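Major royal jelly protein 1 (Apis mellifera, PDB 5YYL) is the most abundant protein of royal jelly, binds sterols such as 24-methylenecholesterol and probably serves as food for developing honeybee larvae. Local coordinates at residues 31-36 with 399-404; 352-357 with 378-383; 231-236 with 248-253. All coordinates share one frame; numbering follows the deposited sequence.

Interaction 1 (31-36 with 399-404)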
# COMPACT_ATOMS: atom_id res chain seq x y z
N LEU A 31 27.93 21.86 -4.82
CA LEU A 31 27.19 20.62 -4.83
C LEU A 31 26.70 20.30 -3.43
O LEU A 31 27.44 20.49 -2.46
CB LEU A 31 28.10 19.51 -5.34
CG LEU A 31 28.15 19.30 -6.84
CD1 LEU A 31 28.24 20.60 -7.62
CD2 LEU A 31 29.31 18.39 -7.17
N PRO A 32 25.46 19.80 -3.29
CA PRO A 32 24.99 19.46 -1.96
C PRO A 32 25.90 18.50 -1.17
O PRO A 32 26.33 17.45 -1.65
CB PRO A 32 23.64 18.78 -2.21
CG PRO A 32 23.61 18.45 -3.64
CD PRO A 32 24.44 19.50 -4.31
N ILE A 33 26.16 18.90 0.06
CA ILE A 33 26.94 18.13 1.00
C ILE A 33 26.14 16.96 1.53
O ILE A 33 24.99 17.11 1.90
CB ILE A 33 27.44 19.03 2.14
CG1 ILE A 33 28.65 19.85 1.63
CG2 ILE A 33 27.82 18.21 3.34
CD1 ILE A 33 28.74 21.27 2.17
N LEU A 34 26.78 15.80 1.53
CA LEU A 34 26.27 14.56 2.08
C LEU A 34 26.85 14.35 3.49
O LEU A 34 26.14 13.90 4.38
CB LEU A 34 26.67 13.42 1.16
CG LEU A 34 26.06 12.06 1.37
CD1 LEU A 34 24.57 12.08 1.12
CD2 LEU A 34 26.70 11.01 0.48
N HIS A 35 28.14 14.65 3.68
CA HIS A 35 28.80 14.57 4.98
C HIS A 35 29.90 15.61 5.06
O HIS A 35 30.60 15.85 4.08
CB HIS A 35 29.42 13.20 5.23
CG HIS A 35 28.43 12.09 5.27
ND1 HIS A 35 27.49 11.96 6.27
CD2 HIS A 35 28.20 11.06 4.41
CE1 HIS A 35 26.74 10.90 6.03
NE2 HIS A 35 27.15 10.33 4.91
N GLU A 36 30.04 16.21 6.24
CA GLU A 36 31.05 17.21 6.51
C GLU A 36 31.84 16.80 7.72
O GLU A 36 31.35 16.07 8.58
CB GLU A 36 30.41 18.55 6.80
CG GLU A 36 30.36 19.48 5.62
CD GLU A 36 29.59 20.76 5.92
OE1 GLU A 36 28.90 20.84 6.95
OE2 GLU A 36 29.66 21.70 5.08
N ASN A 399 36.58 21.13 6.96
CA ASN A 399 37.78 20.82 6.19
C ASN A 399 37.60 19.74 5.13
O ASN A 399 38.18 19.84 4.05
CB ASN A 399 38.89 20.43 7.15
CG ASN A 399 39.27 21.55 8.08
OD1 ASN A 399 39.43 22.71 7.66
ND2 ASN A 399 39.39 21.23 9.37
N PHE A 400 36.80 18.73 5.44
CA PHE A 400 36.64 17.58 4.59
C PHE A 400 35.17 17.39 4.29
O PHE A 400 34.34 17.37 5.20
CB PHE A 400 37.21 16.35 5.32
CG PHE A 400 38.54 16.62 5.97
CD1 PHE A 400 39.69 16.66 5.22
CD2 PHE A 400 38.63 16.85 7.34
CE1 PHE A 400 40.92 16.92 5.81
CE2 PHE A 400 39.86 17.10 7.94
CZ PHE A 400 41.01 17.13 7.18
N ARG A 401 34.83 17.25 3.01
CA ARG A 401 33.44 17.22 2.55
C ARG A 401 33.21 16.10 1.56
O ARG A 401 34.01 15.90 0.66
CB ARG A 401 33.11 18.53 1.86
CG ARG A 401 33.29 19.76 2.73
CD ARG A 401 32.77 20.98 1.99
NE ARG A 401 32.68 22.15 2.84
CZ ARG A 401 33.71 22.87 3.26
NH1 ARG A 401 34.97 22.54 2.95
NH2 ARG A 401 33.48 23.94 4.03
N ILE A 402 32.11 15.37 1.72
CA ILE A 402 31.62 14.49 0.66
C ILE A 402 30.41 15.17 0.06
O ILE A 402 29.37 15.27 0.70
CB ILE A 402 31.24 13.10 1.18
CG1 ILE A 402 32.49 12.38 1.72
CG2 ILE A 402 30.55 12.30 0.08
CD1 ILE A 402 32.21 11.03 2.36
N MET A 403 30.55 15.67 -1.16
CA MET A 403 29.44 16.27 -1.88
C MET A 403 28.89 15.24 -2.87
O MET A 403 29.45 14.16 -3.05
CB MET A 403 29.88 17.52 -2.60
CG MET A 403 30.37 18.60 -1.64
SD MET A 403 31.29 19.87 -2.52
CE MET A 403 32.92 19.26 -2.12
N ASN A 404 27.73 15.57 -3.45
CA ASN A 404 27.13 14.72 -4.47
C ASN A 404 26.19 15.51 -5.34
O ASN A 404 25.89 16.66 -5.05
CB ASN A 404 26.45 13.45 -3.88
CG ASN A 404 25.22 13.76 -3.05
OD1 ASN A 404 25.02 14.90 -2.58
ND2 ASN A 404 24.37 12.75 -2.86
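M403 packs against L31 and I33 where the N-terminal segment 31-36 runs antiparallel to strand 400-404. Followed outward, the methionine meets this segment at one atom after another. CB lies 3.8 Å from L31 CB. CG is 3.6 Å from L31 O and touches I33 CG1 at 3.9 Å. The first torsion (chi1 -62°) sets CG beside the methionine's backbone N. SD still lies by L31 O, and beyond it the bent chain packs CE on S382 of the next strand; an unbranched methionine suits this route between two neighbours. On the same face R401 and E36 lie side by side. The aliphatic part of R401 carries CD to 4.0 Å from I33 CD1, and that methyl sits at the edge of the guanidinium. E36 OE2 is 3.8 Å from R401 NE, a long salt bridge, with carboxylate and guanidinium planes 76° apart. On the other face I402 CG2 meets L34 CD2 at 4.1 Å, while I402 touches I69 of strand 65-72. The backbone carries the irregularity: I402 O accepts from both L34 N (2.8 Å) and H35 N (3.3 Å), and I402 N returns a bond to H35 O. Two residues opposite one define a classic beta bulge, here joining an N-terminal strand to a blade built by the C-terminal part of the chain, consistent with the closure of a six-bladed beta-propeller.

Interaction 2 (352-357 with 378-383)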
# COMPACT_ATOMS: atom_id res chain seq x y z
N GLN A 352 38.37 22.71 -2.76
CA GLN A 352 39.77 23.13 -2.81
C GLN A 352 40.75 22.07 -3.36
O GLN A 352 41.59 22.39 -4.20
CB GLN A 352 40.21 23.72 -1.47
CG GLN A 352 39.45 24.98 -1.11
CD GLN A 352 40.11 25.82 -0.02
OE1 GLN A 352 41.20 25.50 0.45
NE2 GLN A 352 39.47 26.92 0.36
N MET A 353 40.65 20.81 -2.92
CA MET A 353 41.33 19.72 -3.61
C MET A 353 40.40 18.52 -3.75
O MET A 353 40.15 17.79 -2.79
CB MET A 353 42.62 19.33 -2.91
CG MET A 353 43.33 18.13 -3.56
SD MET A 353 44.06 18.36 -5.24
CE MET A 353 44.81 16.75 -5.49
N ILE A 354 39.92 18.29 -4.96
CA ILE A 354 39.09 17.13 -5.22
C ILE A 354 39.99 15.88 -5.20
O ILE A 354 40.61 15.53 -6.20
CB ILE A 354 38.28 17.28 -6.52
CG1 ILE A 354 37.32 18.45 -6.38
CG2 ILE A 354 37.51 16.02 -6.85
CD1 ILE A 354 36.66 18.87 -7.68
N ALA A 355 40.09 15.25 -4.04
CA ALA A 355 40.93 14.08 -3.88
C ALA A 355 40.30 12.81 -4.41
O ALA A 355 41.00 11.83 -4.65
CB ALA A 355 41.27 13.88 -2.41
N SER A 356 38.97 12.79 -4.54
CA SER A 356 38.33 11.59 -5.07
C SER A 356 36.97 11.82 -5.66
O SER A 356 36.28 12.73 -5.25
CB SER A 356 38.22 10.51 -4.00
OG SER A 356 38.22 9.25 -4.62
N MET A 357 36.61 11.00 -6.65
CA MET A 357 35.30 11.01 -7.27
C MET A 357 34.87 9.61 -7.67
O MET A 357 35.69 8.81 -8.13
CB MET A 357 35.31 11.89 -8.50
CG MET A 357 35.37 13.34 -8.15
SD MET A 357 35.37 14.37 -9.63
CE MET A 357 34.60 15.76 -8.82
N ILE A 378 27.09 11.51 -8.82
CA ILE A 378 28.52 11.61 -8.55
C ILE A 378 28.76 11.93 -7.08
O ILE A 378 28.04 12.74 -6.51
CB ILE A 378 29.16 12.69 -9.45
CG1 ILE A 378 30.68 12.54 -9.48
CG2 ILE A 378 28.78 14.11 -9.01
CD1 ILE A 378 31.32 13.45 -10.50
N LEU A 379 29.75 11.26 -6.47
CA LEU A 379 30.21 11.53 -5.11
C LEU A 379 31.59 12.17 -5.20
O LEU A 379 32.47 11.65 -5.87
CB LEU A 379 30.33 10.22 -4.34
CG LEU A 379 29.07 9.36 -4.17
CD1 LEU A 379 29.42 7.96 -3.70
CD2 LEU A 379 28.10 10.05 -3.23
N VAL A 380 31.80 13.26 -4.48
CA VAL A 380 33.06 14.02 -4.55
C VAL A 380 33.65 14.21 -3.16
O VAL A 380 33.02 14.81 -2.30
CB VAL A 380 32.81 15.40 -5.18
CG1 VAL A 380 34.11 16.16 -5.32
CG2 VAL A 380 32.12 15.25 -6.53
N LEU A 381 34.87 13.70 -2.93
CA LEU A 381 35.64 14.00 -1.72
C LEU A 381 36.47 15.21 -2.02
O LEU A 381 37.27 15.20 -2.95
CB LEU A 381 36.58 12.86 -1.29
CG LEU A 381 37.50 13.19 -0.10
CD1 LEU A 381 36.69 13.48 1.15
CD2 LEU A 381 38.47 12.06 0.16
N SER A 382 36.29 16.24 -1.21
CA SER A 382 37.01 17.46 -1.35
C SER A 382 37.56 17.81 0.02
O SER A 382 36.95 18.53 0.82
CB SER A 382 36.04 18.50 -1.85
OG SER A 382 36.52 19.78 -1.58
N ASN A 383 38.72 17.22 0.32
CA ASN A 383 39.59 17.67 1.40
C ASN A 383 40.25 19.00 1.03
O ASN A 383 39.86 19.64 0.03
CB ASN A 383 40.60 16.58 1.80
CG ASN A 383 41.54 16.16 0.68
OD1 ASN A 383 42.04 16.98 -0.12
ND2 ASN A 383 41.81 14.86 0.62
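The flat amide of N383 lies between A355 and M353 across the hairpin. A355 CB is nearest to N383 ND2, 3.2 Å away, whereas M353 CB approaches OD1 to 3.7 Å. With CG between the backbone N and the carbonyl carbon (chi1 60°), the asparagine side chain runs beside M353, pointing the same way. A small alanine suits the nitrogen end, whose ND2 gives a weak hydrogen bond to P66 O; OD1 takes another weak one from M385 N. On the opposite face V380 packs with I354 and M357, and S382 shares that face, its hydroxyl bonded to T350 O. V380 CG1 touches I354 CG2 at 3.7 Å and M357 CE at 3.6 Å, so one branched valine fills the space between two longer side chains. M357 runs extended beyond CG beside V380, and its SD reaches I378 CD1 at 4.2 Å. In the backbone, L381 N bonds S356 O at 2.9 Å, with the donor tilted 33° from the carbonyl plane. L381 O takes only weak bonds from A355 N and S356 N, the two residues of a classic beta bulge. Hydrocarbon and sulfur packing thus dominates the V380 face; no salt bridge joins the two segments, and the contact rests on backbone bonds and apolar packing.

Interaction 3 (231-236 with 248-253)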
# COMPACT_ATOMS: atom_id res chain seq x y z
N PHE A 231 53.61 9.47 -18.50
CA PHE A 231 53.62 9.20 -17.04
C PHE A 231 54.55 10.10 -16.22
O PHE A 231 54.51 10.05 -14.98
CB PHE A 231 54.01 7.74 -16.74
CG PHE A 231 53.17 6.70 -17.41
CD1 PHE A 231 52.01 7.01 -18.13
CD2 PHE A 231 53.54 5.38 -17.29
CE1 PHE A 231 51.28 6.00 -18.75
CE2 PHE A 231 52.82 4.38 -17.90
CZ PHE A 231 51.68 4.68 -18.63
N ASP A 232 55.39 10.89 -16.87
CA ASP A 232 56.42 11.68 -16.17
C ASP A 232 55.87 13.04 -15.76
O ASP A 232 54.98 13.58 -16.41
CB ASP A 232 57.66 11.89 -17.05
CG ASP A 232 58.42 10.59 -17.33
OD1 ASP A 232 59.17 10.59 -18.34
OD2 ASP A 232 58.30 9.61 -16.55
N TYR A 233 56.43 13.58 -14.67
CA TYR A 233 56.03 14.89 -14.16
C TYR A 233 56.63 15.98 -15.04
O TYR A 233 57.71 15.81 -15.59
CB TYR A 233 56.43 15.07 -12.69
CG TYR A 233 57.78 15.68 -12.40
CD1 TYR A 233 57.92 17.05 -12.21
CD2 TYR A 233 58.93 14.89 -12.27
CE1 TYR A 233 59.15 17.63 -11.93
CE2 TYR A 233 60.17 15.46 -11.98
CZ TYR A 233 60.27 16.84 -11.82
OH TYR A 233 61.47 17.44 -11.54
N ASP A 234 55.91 17.10 -15.17
CA ASP A 234 56.39 18.25 -15.91
C ASP A 234 56.80 19.32 -14.91
O ASP A 234 55.97 19.76 -14.11
CB ASP A 234 55.28 18.76 -16.83
CG ASP A 234 55.77 19.76 -17.85
OD1 ASP A 234 56.85 20.36 -17.65
OD2 ASP A 234 55.06 19.95 -18.86
N PRO A 235 58.08 19.76 -14.94
CA PRO A 235 58.54 20.81 -14.00
C PRO A 235 57.82 22.15 -14.17
O PRO A 235 57.66 22.89 -13.19
CB PRO A 235 60.04 20.95 -14.33
CG PRO A 235 60.41 19.68 -15.03
CD PRO A 235 59.19 19.27 -15.79
N LYS A 236 57.42 22.45 -15.41
CA LYS A 236 56.63 23.63 -15.77
C LYS A 236 55.38 23.85 -14.90
O LYS A 236 55.11 24.98 -14.50
CB LYS A 236 56.23 23.52 -17.26
CG LYS A 236 56.04 24.81 -18.03
CD LYS A 236 55.92 24.49 -19.54
CE LYS A 236 57.24 24.06 -20.17
N THR A 248 54.17 22.96 -3.90
CA THR A 248 54.88 22.41 -5.06
C THR A 248 54.83 20.87 -5.01
O THR A 248 54.97 20.29 -3.93
CB THR A 248 56.34 22.96 -5.11
OG1 THR A 248 56.83 22.96 -6.46
CG2 THR A 248 57.31 22.20 -4.19
N ALA A 249 54.62 20.23 -6.16
CA ALA A 249 54.47 18.75 -6.21
C ALA A 249 55.15 18.13 -7.42
O ALA A 249 54.63 18.21 -8.52
CB ALA A 249 52.99 18.38 -6.18
N GLN A 250 56.30 17.49 -7.21
CA GLN A 250 57.01 16.76 -8.28
C GLN A 250 56.49 15.32 -8.35
O GLN A 250 57.18 14.38 -7.96
CB GLN A 250 58.52 16.76 -8.05
CG GLN A 250 59.15 18.14 -7.98
CD GLN A 250 60.67 18.08 -7.82
OE1 GLN A 250 61.22 17.20 -7.14
NE2 GLN A 250 61.36 19.03 -8.47
N ASP A 251 55.26 15.17 -8.84
CA ASP A 251 54.59 13.87 -8.95
C ASP A 251 54.05 13.68 -10.37
O ASP A 251 53.64 14.65 -11.03
CB ASP A 251 53.43 13.76 -7.94
CG ASP A 251 53.89 13.82 -6.50
OD1 ASP A 251 54.65 12.93 -6.07
OD2 ASP A 251 53.48 14.75 -5.78
N GLY A 252 54.08 12.43 -10.83
CA GLY A 252 53.61 12.03 -12.16
C GLY A 252 52.24 11.38 -12.16
O GLY A 252 51.32 11.85 -11.48
N ILE A 253 52.10 10.28 -12.91
CA ILE A 253 50.80 9.63 -13.15
C ILE A 253 49.97 9.38 -11.89
O ILE A 253 50.35 8.63 -11.00
CB ILE A 253 50.94 8.31 -13.96
CG1 ILE A 253 49.57 7.76 -14.34
CG2 ILE A 253 51.78 7.27 -13.24
CD1 ILE A 253 49.65 6.62 -15.33
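The passage between two neighbouring blades of the beta-propeller is where F231 and Y233 meet the chain at Q250-I253. Neither segment forms a regular helix or strand here: 231-236 follows the short strand 225-226, while the other segment leads into strand 253-258 of the next blade. One backbone bond joins them, from I253 N to F231 O at 3.2 Å, its donor 36° out of the carbonyl plane. The neighbouring G252 has no side chain to hold the two backbones apart, and its CA lies 3.6 Å from F231 O. At either end of the contact an aliphatic group covers a ring. I253 CD1 sits over one face of F231, 4.0 Å from the ring centroid, in a CH-pi contact displaced toward the ring's rim, near F231 CD1 and CE1. An extended isoleucine (CG1 opposite its backbone N, chi1 -172°) carries the methyl there alongside the ring, and Y267 and Y295 of the blade that strand 253-258 begins also meet this phenylalanine. Q250 CB lies over one face of Y233 at 4.1 Å from its centroid. The glutamine, at the centre of an inverse gamma turn, then runs extended beside the tyrosine, so its hydrocarbon portion covers the ring while its amide plane stands 43° from it. Closer to the backbone, Y233 CB rests 3.3 Å from D251 O. The result is an irregular connection in which the chain leaving the blade of strand 225-226 is packed against the entry to the blade of strand 253-258, in a fold consistent with a beta-propeller.

In the fold
From the N terminus, residues 31-36 lead into the short strand 33-37, which pairs with 400-406 more than 360 residues later, so interaction 1 closes one loop around almost the whole modelled chain. Interactions 3 and 2 are nested within it and lie in series. Interaction 3 closes first, over the two short strands 239-242 and 245-248, tying the end of one blade to the start of the next. Interaction 2 then closes the hairpin of strands 353-361 and 373-383. Interactions 1 and 2 meet in one sheet: M403 N and V380 O are a probable hydrogen bond at 2.8 Å. Interaction 3 stands apart, its centre about 29 Å from that of interaction 1.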